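Malonyl CoA-ACP transacylase (Xanthomonas oryzae pv. oryzae, PDB 3K89) probably transfers the malonyl group from malonyl-CoA to holo-acyl carrier protein, yielding malonyl-ACP and free CoA. Local coordinates at residues L18-E23 with P66-A71; A36-S39 with D45-A48; P87-G92 with Q269-I274; E216-L221 with Q247-Q252; C262-A267 with K288-S293. All coordinates share one frame; numbering follows the deposited sequence.

Interaction 1. Residues L18-E23 with P66-A71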
# COMPACT_ATOMS: atom_id res chain seq x y z
N LEU A 18 13.79 -9.23 1.17
CA LEU A 18 14.21 -10.63 1.03
C LEU A 18 14.02 -11.32 2.37
O LEU A 18 14.43 -10.80 3.42
CB LEU A 18 15.68 -10.70 0.59
CG LEU A 18 15.91 -10.65 -0.91
CD1 LEU A 18 17.41 -10.53 -1.19
CD2 LEU A 18 15.35 -11.91 -1.57
N GLY A 19 13.36 -12.48 2.36
CA GLY A 19 13.12 -13.24 3.57
C GLY A 19 11.95 -12.73 4.41
O GLY A 19 11.77 -13.17 5.55
N MET A 20 11.14 -11.84 3.85
CA MET A 20 9.97 -11.38 4.59
C MET A 20 9.08 -12.55 4.98
O MET A 20 8.85 -13.47 4.19
CB MET A 20 9.17 -10.31 3.82
CG MET A 20 8.63 -10.76 2.46
SD MET A 20 7.85 -9.39 1.62
CE MET A 20 7.33 -10.11 0.06
N LEU A 21 8.59 -12.52 6.23
CA LEU A 21 7.73 -13.58 6.79
C LEU A 21 8.41 -14.94 6.98
O LEU A 21 7.75 -15.93 7.31
CB LEU A 21 6.44 -13.73 5.98
CG LEU A 21 5.53 -12.50 5.80
CD1 LEU A 21 4.18 -12.97 5.27
CD2 LEU A 21 5.33 -11.68 7.06
N ALA A 22 9.73 -15.00 6.81
CA ALA A 22 10.43 -16.28 6.91
C ALA A 22 10.18 -16.93 8.28
O ALA A 22 9.90 -18.14 8.36
CB ALA A 22 11.93 -16.12 6.67
N GLU A 23 10.26 -16.12 9.34
CA GLU A 23 10.23 -16.66 10.69
C GLU A 23 8.83 -17.08 11.08
O GLU A 23 8.65 -18.12 11.73
CB GLU A 23 10.84 -15.67 11.68
CG GLU A 23 12.34 -15.51 11.45
CD GLU A 23 12.91 -14.26 12.07
OE1 GLU A 23 12.29 -13.17 11.97
OE2 GLU A 23 14.02 -14.38 12.65
N PRO A 66 2.10 -8.50 -6.24
CA PRO A 66 1.52 -9.78 -5.79
C PRO A 66 2.24 -10.41 -4.60
O PRO A 66 1.62 -11.09 -3.77
CB PRO A 66 1.62 -10.68 -7.04
CG PRO A 66 2.75 -10.05 -7.89
CD PRO A 66 2.61 -8.56 -7.63
N ALA A 67 3.55 -10.20 -4.50
CA ALA A 67 4.29 -10.70 -3.35
C ALA A 67 3.81 -10.08 -2.02
O ALA A 67 3.62 -10.80 -1.04
CB ALA A 67 5.78 -10.47 -3.55
N LEU A 68 3.61 -8.76 -2.01
CA LEU A 68 3.11 -8.07 -0.83
C LEU A 68 1.65 -8.36 -0.56
O LEU A 68 1.22 -8.37 0.60
CB LEU A 68 3.30 -6.57 -0.98
CG LEU A 68 4.74 -6.13 -0.75
CD1 LEU A 68 4.81 -4.64 -1.04
CD2 LEU A 68 5.18 -6.43 0.68
N LEU A 69 0.87 -8.56 -1.62
CA LEU A 69 -0.52 -8.97 -1.44
C LEU A 69 -0.61 -10.35 -0.77
O LEU A 69 -1.37 -10.54 0.19
CB LEU A 69 -1.28 -8.93 -2.76
CG LEU A 69 -2.79 -9.14 -2.57
CD1 LEU A 69 -3.66 -8.16 -3.37
CD2 LEU A 69 -3.14 -10.57 -2.90
N ALA A 70 0.16 -11.31 -1.29
CA ALA A 70 0.26 -12.63 -0.67
C ALA A 70 0.70 -12.52 0.78
O ALA A 70 0.10 -13.13 1.65
CB ALA A 70 1.21 -13.53 -1.48
N ALA A 71 1.70 -11.69 1.04
CA ALA A 71 2.24 -11.54 2.39
C ALA A 71 1.20 -11.00 3.37
O ALA A 71 1.03 -11.52 4.46
CB ALA A 71 3.47 -10.63 2.35

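Interaction 2. Residues A36-S39 with D45-A48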
# COMPACT_ATOMS: atom_id res chain seq x y z
N ALA A 36 1.36 -20.01 -2.17
CA ALA A 36 1.16 -20.91 -3.30
C ALA A 36 -0.14 -20.58 -4.03
O ALA A 36 -0.17 -20.56 -5.26
CB ALA A 36 1.18 -22.36 -2.82
N GLU A 37 -1.19 -20.28 -3.27
CA GLU A 37 -2.49 -19.91 -3.83
C GLU A 37 -2.39 -18.60 -4.62
O GLU A 37 -2.86 -18.50 -5.75
CB GLU A 37 -3.49 -19.79 -2.68
CG GLU A 37 -4.93 -19.45 -3.08
CD GLU A 37 -5.87 -19.40 -1.90
OE1 GLU A 37 -5.58 -20.07 -0.87
OE2 GLU A 37 -6.92 -18.71 -2.01
N ALA A 38 -1.72 -17.62 -4.03
CA ALA A 38 -1.50 -16.34 -4.69
C ALA A 38 -0.67 -16.53 -5.95
O ALA A 38 -0.95 -15.91 -7.00
CB ALA A 38 -0.82 -15.36 -3.72
N SER A 39 0.35 -17.40 -5.87
CA SER A 39 1.28 -17.63 -6.99
C SER A 39 0.57 -18.17 -8.23
O SER A 39 0.92 -17.81 -9.36
CB SER A 39 2.39 -18.59 -6.58
OG SER A 39 3.26 -17.97 -5.64
N ASP A 45 6.17 -17.94 -8.80
CA ASP A 45 6.33 -18.49 -7.44
C ASP A 45 6.76 -17.36 -6.50
O ASP A 45 7.94 -17.01 -6.40
CB ASP A 45 7.36 -19.64 -7.41
CG ASP A 45 7.42 -20.37 -6.05
OD1 ASP A 45 7.06 -19.80 -5.00
OD2 ASP A 45 7.86 -21.55 -6.04
N LEU A 46 5.77 -16.78 -5.82
CA LEU A 46 6.02 -15.61 -4.97
C LEU A 46 6.82 -15.93 -3.71
O LEU A 46 7.56 -15.07 -3.22
CB LEU A 46 4.69 -14.95 -4.59
CG LEU A 46 3.87 -14.48 -5.78
CD1 LEU A 46 2.39 -14.26 -5.40
CD2 LEU A 46 4.48 -13.23 -6.39
N TRP A 47 6.67 -17.13 -3.16
CA TRP A 47 7.46 -17.49 -1.99
C TRP A 47 8.93 -17.65 -2.36
O TRP A 47 9.80 -17.09 -1.70
CB TRP A 47 6.91 -18.75 -1.29
CG TRP A 47 7.61 -19.03 0.01
CD1 TRP A 47 8.49 -20.05 0.27
CD2 TRP A 47 7.53 -18.25 1.21
NE1 TRP A 47 8.93 -19.97 1.56
CE2 TRP A 47 8.37 -18.88 2.17
CE3 TRP A 47 6.81 -17.11 1.59
CZ2 TRP A 47 8.53 -18.41 3.48
CZ3 TRP A 47 6.98 -16.62 2.90
CH2 TRP A 47 7.84 -17.26 3.82
N ALA A 48 9.21 -18.35 -3.46
CA ALA A 48 10.60 -18.54 -3.90
C ALA A 48 11.27 -17.19 -4.18
O ALA A 48 12.41 -16.96 -3.76
CB ALA A 48 10.65 -19.41 -5.13
O HOH W 1 4.67 -19.45 -3.71

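Interaction 3. Residues P87-G92 with Q269-I274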
# COMPACT_ATOMS: atom_id res chain seq x y z
N PRO A 87 -11.11 -6.98 13.02
CA PRO A 87 -11.18 -5.53 12.90
C PRO A 87 -12.54 -5.05 12.36
O PRO A 87 -13.20 -5.79 11.61
CB PRO A 87 -10.04 -5.20 11.92
CG PRO A 87 -9.90 -6.44 11.08
CD PRO A 87 -10.21 -7.59 12.03
N ALA A 88 -12.93 -3.84 12.74
CA ALA A 88 -14.17 -3.25 12.29
C ALA A 88 -14.00 -2.52 10.96
O ALA A 88 -14.97 -2.31 10.23
CB ALA A 88 -14.72 -2.29 13.34
N LEU A 89 -12.75 -2.13 10.66
CA LEU A 89 -12.43 -1.43 9.41
C LEU A 89 -11.06 -1.86 8.90
O LEU A 89 -10.22 -2.26 9.68
CB LEU A 89 -12.42 0.07 9.64
CG LEU A 89 -13.75 0.76 10.00
CD1 LEU A 89 -13.51 2.18 10.50
CD2 LEU A 89 -14.72 0.76 8.82
N LEU A 90 -10.88 -1.75 7.58
CA LEU A 90 -9.60 -2.04 6.91
C LEU A 90 -9.17 -0.85 6.05
O LEU A 90 -10.00 -0.03 5.62
CB LEU A 90 -9.75 -3.25 5.98
CG LEU A 90 -10.40 -4.51 6.54
CD1 LEU A 90 -10.55 -5.53 5.42
CD2 LEU A 90 -9.57 -5.11 7.66
N ALA A 91 -7.87 -0.76 5.78
CA ALA A 91 -7.34 0.15 4.76
C ALA A 91 -5.97 -0.38 4.33
O ALA A 91 -5.41 -1.25 4.98
CB ALA A 91 -7.22 1.58 5.29
N GLY A 92 -5.43 0.12 3.24
CA GLY A 92 -4.08 -0.28 2.87
C GLY A 92 -3.47 0.75 1.97
O GLY A 92 -4.21 1.52 1.35
N GLN A 269 -13.72 7.31 13.43
CA GLN A 269 -14.79 6.32 13.52
C GLN A 269 -14.64 5.40 14.73
O GLN A 269 -15.25 4.33 14.79
CB GLN A 269 -14.90 5.53 12.21
CG GLN A 269 -15.43 6.38 11.06
CD GLN A 269 -15.55 5.63 9.75
OE1 GLN A 269 -15.16 6.13 8.69
NE2 GLN A 269 -16.11 4.43 9.80
N GLY A 270 -13.81 5.81 15.69
CA GLY A 270 -13.64 5.09 16.95
C GLY A 270 -12.51 4.07 17.02
O GLY A 270 -12.37 3.35 18.02
N ILE A 271 -11.71 3.98 15.96
CA ILE A 271 -10.53 3.12 16.00
C ILE A 271 -9.45 3.69 16.93
O ILE A 271 -9.09 4.87 16.84
CB ILE A 271 -9.95 2.93 14.57
CG1 ILE A 271 -11.00 2.30 13.64
CG2 ILE A 271 -8.66 2.09 14.61
CD1 ILE A 271 -11.51 0.94 14.10
N THR A 272 -8.94 2.83 17.82
CA THR A 272 -7.86 3.16 18.76
C THR A 272 -6.67 2.20 18.64
O THR A 272 -5.59 2.45 19.18
CB THR A 272 -8.34 3.11 20.24
OG1 THR A 272 -8.68 1.76 20.58
CG2 THR A 272 -9.55 4.01 20.46
N ARG A 273 -6.88 1.09 17.93
CA ARG A 273 -5.85 0.06 17.79
C ARG A 273 -5.74 -0.30 16.32
O ARG A 273 -6.74 -0.56 15.69
CB ARG A 273 -6.22 -1.21 18.56
CG ARG A 273 -6.43 -1.04 20.07
CD ARG A 273 -7.13 -2.27 20.64
NE ARG A 273 -6.97 -2.39 22.09
CZ ARG A 273 -7.42 -3.42 22.81
NH1 ARG A 273 -8.05 -4.43 22.23
NH2 ARG A 273 -7.22 -3.44 24.12
N ILE A 274 -4.52 -0.32 15.79
CA ILE A 274 -4.31 -0.65 14.38
C ILE A 274 -3.20 -1.67 14.23
O ILE A 274 -2.06 -1.46 14.69
CB ILE A 274 -4.01 0.60 13.52
CG1 ILE A 274 -5.13 1.65 13.66
CG2 ILE A 274 -3.83 0.22 12.04
CD1 ILE A 274 -4.89 2.96 12.92

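Interaction 4. Residues E216-L221 with Q247-Q252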
# COMPACT_ATOMS: atom_id res chain seq x y z
N GLU A 216 -10.44 -1.94 -17.03
CA GLU A 216 -10.89 -3.04 -17.89
C GLU A 216 -10.55 -4.42 -17.32
O GLU A 216 -11.34 -5.36 -17.41
CB GLU A 216 -10.33 -2.88 -19.31
CG GLU A 216 -10.81 -1.59 -19.99
CD GLU A 216 -10.23 -1.40 -21.38
OE1 GLU A 216 -10.45 -0.31 -21.97
OE2 GLU A 216 -9.55 -2.32 -21.90
N ALA A 217 -9.36 -4.55 -16.72
CA ALA A 217 -8.93 -5.80 -16.09
C ALA A 217 -9.86 -6.15 -14.93
O ALA A 217 -10.26 -7.30 -14.79
CB ALA A 217 -7.48 -5.71 -15.61
N MET A 218 -10.25 -5.15 -14.15
CA MET A 218 -11.10 -5.39 -13.00
C MET A 218 -12.48 -5.86 -13.40
O MET A 218 -13.11 -6.66 -12.69
CB MET A 218 -11.23 -4.13 -12.14
CG MET A 218 -9.92 -3.81 -11.39
SD MET A 218 -10.11 -2.51 -10.17
CE MET A 218 -10.59 -1.19 -11.21
N ALA A 219 -12.98 -5.35 -14.52
CA ALA A 219 -14.38 -5.59 -14.86
C ALA A 219 -14.65 -7.02 -15.33
O ALA A 219 -15.81 -7.43 -15.41
CB ALA A 219 -14.88 -4.56 -15.87
N GLY A 220 -13.59 -7.77 -15.62
CA GLY A 220 -13.69 -9.19 -16.00
C GLY A 220 -13.73 -10.14 -14.80
O GLY A 220 -13.95 -11.35 -14.96
N LEU A 221 -13.51 -9.59 -13.61
CA LEU A 221 -13.49 -10.39 -12.38
C LEU A 221 -14.81 -10.36 -11.62
O LEU A 221 -15.65 -9.48 -11.81
CB LEU A 221 -12.37 -9.91 -11.45
CG LEU A 221 -10.96 -9.81 -12.06
CD1 LEU A 221 -10.01 -9.12 -11.07
CD2 LEU A 221 -10.37 -11.15 -12.52
N GLN A 247 -14.32 2.11 -9.25
CA GLN A 247 -14.02 3.46 -9.70
C GLN A 247 -12.98 4.13 -8.78
O GLN A 247 -12.08 4.82 -9.25
CB GLN A 247 -15.29 4.33 -9.79
CG GLN A 247 -15.06 5.78 -10.29
CD GLN A 247 -14.38 5.89 -11.65
OE1 GLN A 247 -14.42 4.96 -12.46
NE2 GLN A 247 -13.73 7.02 -11.90
N ALA A 248 -13.10 3.88 -7.47
CA ALA A 248 -12.15 4.43 -6.52
C ALA A 248 -10.77 3.82 -6.70
O ALA A 248 -9.77 4.50 -6.41
CB ALA A 248 -12.63 4.24 -5.08
N LEU A 249 -10.69 2.56 -7.16
CA LEU A 249 -9.41 1.94 -7.49
C LEU A 249 -8.80 2.48 -8.79
O LEU A 249 -7.57 2.63 -8.89
CB LEU A 249 -9.53 0.41 -7.60
CG LEU A 249 -9.84 -0.29 -6.28
CD1 LEU A 249 -10.29 -1.71 -6.57
CD2 LEU A 249 -8.61 -0.30 -5.32
N VAL A 250 -9.65 2.78 -9.76
CA VAL A 250 -9.17 3.41 -11.00
C VAL A 250 -8.58 4.79 -10.66
O VAL A 250 -7.43 5.10 -11.01
CB VAL A 250 -10.29 3.52 -12.05
CG1 VAL A 250 -9.85 4.44 -13.22
CG2 VAL A 250 -10.65 2.14 -12.57
N GLU A 251 -9.36 5.61 -9.97
CA GLU A 251 -8.92 6.94 -9.55
C GLU A 251 -7.70 6.88 -8.65
O GLU A 251 -6.83 7.74 -8.75
CB GLU A 251 -10.04 7.68 -8.84
CG GLU A 251 -11.20 7.99 -9.75
CD GLU A 251 -12.39 8.54 -8.97
OE1 GLU A 251 -12.33 8.65 -7.73
OE2 GLU A 251 -13.41 8.84 -9.61
N GLN A 252 -7.64 5.87 -7.77
CA GLN A 252 -6.48 5.69 -6.90
C GLN A 252 -5.16 5.76 -7.67
O GLN A 252 -4.18 6.32 -7.17
CB GLN A 252 -6.55 4.33 -6.17
CG GLN A 252 -5.57 4.22 -5.01
CD GLN A 252 -4.95 2.85 -4.87
OE1 GLN A 252 -4.40 2.32 -5.84
NE2 GLN A 252 -5.01 2.27 -3.66

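Interaction 5. Residues C262-A267 with K288-S293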
# COMPACT_ATOMS: atom_id res chain seq x y z
N CYS A 262 -6.83 8.68 5.50
CA CYS A 262 -7.38 7.36 5.83
C CYS A 262 -7.23 7.04 7.32
O CYS A 262 -8.15 6.55 7.95
CB CYS A 262 -6.69 6.26 4.99
SG CYS A 262 -7.21 6.24 3.26
N VAL A 263 -6.06 7.33 7.88
CA VAL A 263 -5.79 7.06 9.29
C VAL A 263 -6.68 7.96 10.17
O VAL A 263 -7.27 7.49 11.13
CB VAL A 263 -4.30 7.22 9.63
CG1 VAL A 263 -4.04 7.08 11.14
CG2 VAL A 263 -3.47 6.15 8.88
N GLN A 264 -6.78 9.24 9.81
CA GLN A 264 -7.69 10.16 10.51
C GLN A 264 -9.14 9.69 10.42
O GLN A 264 -9.91 9.82 11.39
CB GLN A 264 -7.54 11.59 9.98
CG GLN A 264 -6.21 12.23 10.38
CD GLN A 264 -5.91 13.55 9.66
OE1 GLN A 264 -6.49 13.85 8.62
NE2 GLN A 264 -5.00 14.33 10.22
N ALA A 265 -9.52 9.12 9.28
CA ALA A 265 -10.89 8.61 9.10
C ALA A 265 -11.15 7.42 10.02
O ALA A 265 -12.23 7.32 10.61
CB ALA A 265 -11.17 8.23 7.63
N LEU A 266 -10.16 6.52 10.12
CA LEU A 266 -10.24 5.40 11.07
C LEU A 266 -10.44 5.90 12.50
O LEU A 266 -11.38 5.46 13.17
CB LEU A 266 -8.99 4.52 10.99
CG LEU A 266 -8.76 3.75 9.68
CD1 LEU A 266 -7.39 3.06 9.72
CD2 LEU A 266 -9.89 2.76 9.39
N ALA A 267 -9.58 6.81 12.93
CA ALA A 267 -9.63 7.38 14.28
C ALA A 267 -10.96 8.09 14.55
O ALA A 267 -11.51 7.98 15.64
CB ALA A 267 -8.47 8.34 14.51
N LYS A 288 1.93 6.51 13.87
CA LYS A 288 2.44 7.14 15.10
C LYS A 288 2.67 8.64 14.92
O LYS A 288 2.57 9.42 15.89
CB LYS A 288 3.72 6.45 15.60
CG LYS A 288 3.52 5.00 16.03
CD LYS A 288 4.75 4.45 16.73
CE LYS A 288 5.15 3.06 16.19
NZ LYS A 288 4.00 2.16 15.89
N ARG A 289 3.00 9.05 13.69
CA ARG A 289 3.20 10.47 13.37
C ARG A 289 1.87 11.19 13.13
O ARG A 289 1.74 12.37 13.44
CB ARG A 289 4.16 10.63 12.19
CG ARG A 289 4.56 12.06 11.84
CD ARG A 289 5.40 12.72 12.95
NE ARG A 289 5.55 14.15 12.71
CZ ARG A 289 4.62 15.06 13.00
NH1 ARG A 289 3.47 14.69 13.54
NH2 ARG A 289 4.85 16.35 12.74
N ILE A 290 0.89 10.48 12.57
CA ILE A 290 -0.42 11.05 12.27
C ILE A 290 -1.24 11.30 13.54
O ILE A 290 -1.85 12.37 13.71
CB ILE A 290 -1.20 10.14 11.28
CG1 ILE A 290 -0.49 10.11 9.92
CG2 ILE A 290 -2.63 10.64 11.09
CD1 ILE A 290 -0.80 8.86 9.07
N ASP A 291 -1.26 10.31 14.41
CA ASP A 291 -2.09 10.38 15.61
C ASP A 291 -1.41 9.60 16.72
O ASP A 291 -1.44 8.37 16.76
CB ASP A 291 -3.49 9.84 15.32
CG ASP A 291 -4.45 10.01 16.49
OD1 ASP A 291 -3.99 10.14 17.65
OD2 ASP A 291 -5.68 10.00 16.24
N LYS A 292 -0.82 10.36 17.65
CA LYS A 292 0.04 9.79 18.69
C LYS A 292 -0.71 8.96 19.73
O LYS A 292 -0.09 8.24 20.52
CB LYS A 292 0.81 10.92 19.39
CG LYS A 292 1.86 11.59 18.51
CD LYS A 292 2.40 12.87 19.16
CE LYS A 292 3.53 12.57 20.13
NZ LYS A 292 3.93 13.79 20.89
N SER A 293 -2.03 9.03 19.73
CA SER A 293 -2.83 8.26 20.67
C SER A 293 -3.14 6.84 20.20
O SER A 293 -3.48 5.98 21.00
CB SER A 293 -4.12 9.00 21.01
OG SER A 293 -5.01 9.05 19.91

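Interaction 1. Residues L18-E23 with P66-A71
M20 and L21 lean side by side from a loop onto helix 61-81, meeting it along the ridge made by A67, L68 and A71. The methionine carries the larger share. Its CG sits between the backbone N and the carbonyl carbon (chi1 60°), and from there the chain runs fully extended, so that the terminal CE arrives end-on at A67, 3.9 Å from A67 CB and equally close to that residue's carbonyl O. One atom back along the chain, M20 SD lies 4.1 Å from L68 CD2. The two side chains cross there at about a right angle; the L68 bond to CB starts away from the loop, and the CD2 branch returns toward the sulfur. The loop is a type II beta turn from G19 to A22, closed by A22 N to G19 O, with L21 in the third position at positive phi. L21 is also the N-cap of helix 22-27, and turns its side chain inward while the new helix leads away. Of its two methyls CD1 does the touching, 3.8 Å from A71 CB and 3.6 Å from A71 O, one helical turn beyond A67. P279, from another loop, packs against M20, L68 and A71 together, and the carbonyl O of M20 accepts a hydrogen bond from Q51 NE2. The side chain of L68 is about 9 Å from that of S94, the predicted active-site serine.

Interaction 2. Residues A36-S39 with D45-A48
S39 lays its OG against the start of helix 46-52, over CB and CG of L46, at 3.5 Å from each. The same oxygen accepts the backbone N-H of L46 at 2.8 Å in a nearly straight bond, 167° at the hydrogen. Its torsion, with OG beside its own backbone N (chi1 -70°), also lets it hydrogen-bond to F35 O one turn back in helix 30-42. Alongside, L46 reaches across to the buried A38, its CD1 methyl 3.8 Å from A38 CB. The segments belong to two consecutive helices, 30-42 and 46-52, joined by a short loop, and the N-terminus of the second is capped by D45. As N-cap, D45 OD1 takes the N-H of A48 at 3.0 Å, the donor standing well above the carboxylate plane, while the S39 hydroxyl, from the preceding helix, hydrogen-bonds to the first N-H, that of L46. A water fills the third place at this helix start. It donates to S39 OG and to D45 OD1, at 2.7 Å from the latter, and accepts from W47 N, so each of the first three N-H groups of the helix has an oxygen partner. The D45 carboxylate would probably also interact favourably with the helix dipole. Around the corner the indole of W47 meets the ring of F35 edge to face, and A38 and L46 continue inward onto A70 and P66 of helix 61-81.

Interaction 3. Residues P87-G92 with Q269-I274
L89 points its side chain into the turn that joins helix 259-268 to strand 273-276, part of the layered alpha/beta core of the acyl transferase fold. There the helix ends in a Schellman motif with G270, at positive phi, as its C-prime residue, and the residues flanking that glycine both face the leucine. Q269 stretches past it: beyond CG the chain is extended, and the two side chains cross at about a right angle, bringing the amide nitrogen over the branched end of L89, with NE2 3.5 Å from CD1 and 4.0 Å from CD2. The aliphatic root of Q269 shares the contact, its CB lying 4.0 Å from the same CD1. I271 meets the leucine with its CG1 arm, which stands beside the backbone N (chi1 -59°), while CG2 takes the position anti to that nitrogen. L89 and I271 are buried, whereas Q269 lies at the exposed margin. L266 of the helix packs on both L89 and I271, and A7 of strand 6-10, the strand lying between 86-92 and 273-276 in the parallel sheet, also touches I271. A single methyl thus serves both partners: L89 CD1 is 4.0 Å from I271 CG1.

Interaction 4. Residues E216-L221 with Q247-Q252
M218 reaches from the last turns of helix 208-219 to helix 242-254, its thioether filling the notch between L249 and V250. This is helix-to-helix packing in the acyl transferase domain, with the facing backbones well separated: M218 CA and V250 CA, the nearest such pair, are 9.2 Å apart, and the long M218 side chain spans most of the gap to meet L249 and V250. The close part is entirely apolar. M218 keeps CG beside its backbone N, runs extended through chi2 and then bends at chi3 (-61°), which swings CE away from the line of the chain. With that bend SD lies on L249, 3.7 Å from L249 CD1, while CE turns chiefly to V250 and still brushes L249 CB. The side chains meet at a slant. Inward from here L249 also packs on E97, Y98 and L101 of helix 95-103, and L115 of helix 109-126 also touches M218. The side chain of L249 lies about 9 Å from those of S94 and H203, the predicted active-site pair, and the next turn approaches them more directly, Q252 O accepting from H203 ND1.

The outer side is polar and makes little of the contact. E216 and Q247, both exposed, turn their CB atoms away from the opposite helix, and Q247 instead hydrogen-bonds along its own helix: NE2 gives a 2.9 Å bond to E251 OE2, which lies nearly in the amide plane. V250, partly exposed, borders this side, with its CG2 branch 3.6 Å from M218 CE.

Interaction 5. Residues C262-A267 with K288-S293
The torsions of V263 and I290 bring the two branched side chains together at a slant. V263 holds CG1 anti to its backbone N (chi1 174°) and CG2 beside it; in I290 CG2 is the branch anti to the nitrogen, and the longer CG1 arm lies beside it. The chains therefore meet branch against branch, V263 CG1 on I290 CG2 and V263 CG2 on I290 CD1, each pair at 3.8 Å. Next door, the exposed Q264 touches I290 CG2 with its aliphatic CG, 4.0 Å away. The contact joins helix 259-268 to the end of helix 282-290, on either side of strand 273-276 in the sequence. D291, the first residue to leave helical angles, follows the end of the helix. Its OD1 accepts S293 N in an Asx turn and S293 OG at 2.7 Å, both donors coming from the same face of the carboxylate. The other oxygen, OD2, faces A267 CB at 3.7 Å. W259 and T260 extend the cover of I290 along the first helix. The contact is thus mostly apolar and centred on I290, with the D291 carboxylate at its edge; the two bonds from S293 probably hold that group's rotation and steady the turn.

Interactions 1, 3 and 4 are buried, interaction 2 is partly so, and interaction 5 lies at the surface. Interactions 1 and 2 touch through helix 61-81, with interaction 2 nested in the loop that interaction 1 closes. Interactions 3 and 5 adjoin: segment 269-274 follows helix 259-268 of interaction 5, L266 of that helix packs on L89 and I274, and the segments of the two contacts alternate along the chain. Interaction 4 stands apart, touching none of the others. Methionine reaches across in both 1 and 4, extended in one and bent in the other. Interaction 2 alone has a direct hydrogen bond between its segments, plus a bridging water; the other four rest mainly on apolar contacts, with thioethers in 1 and 4 and an amide in 3.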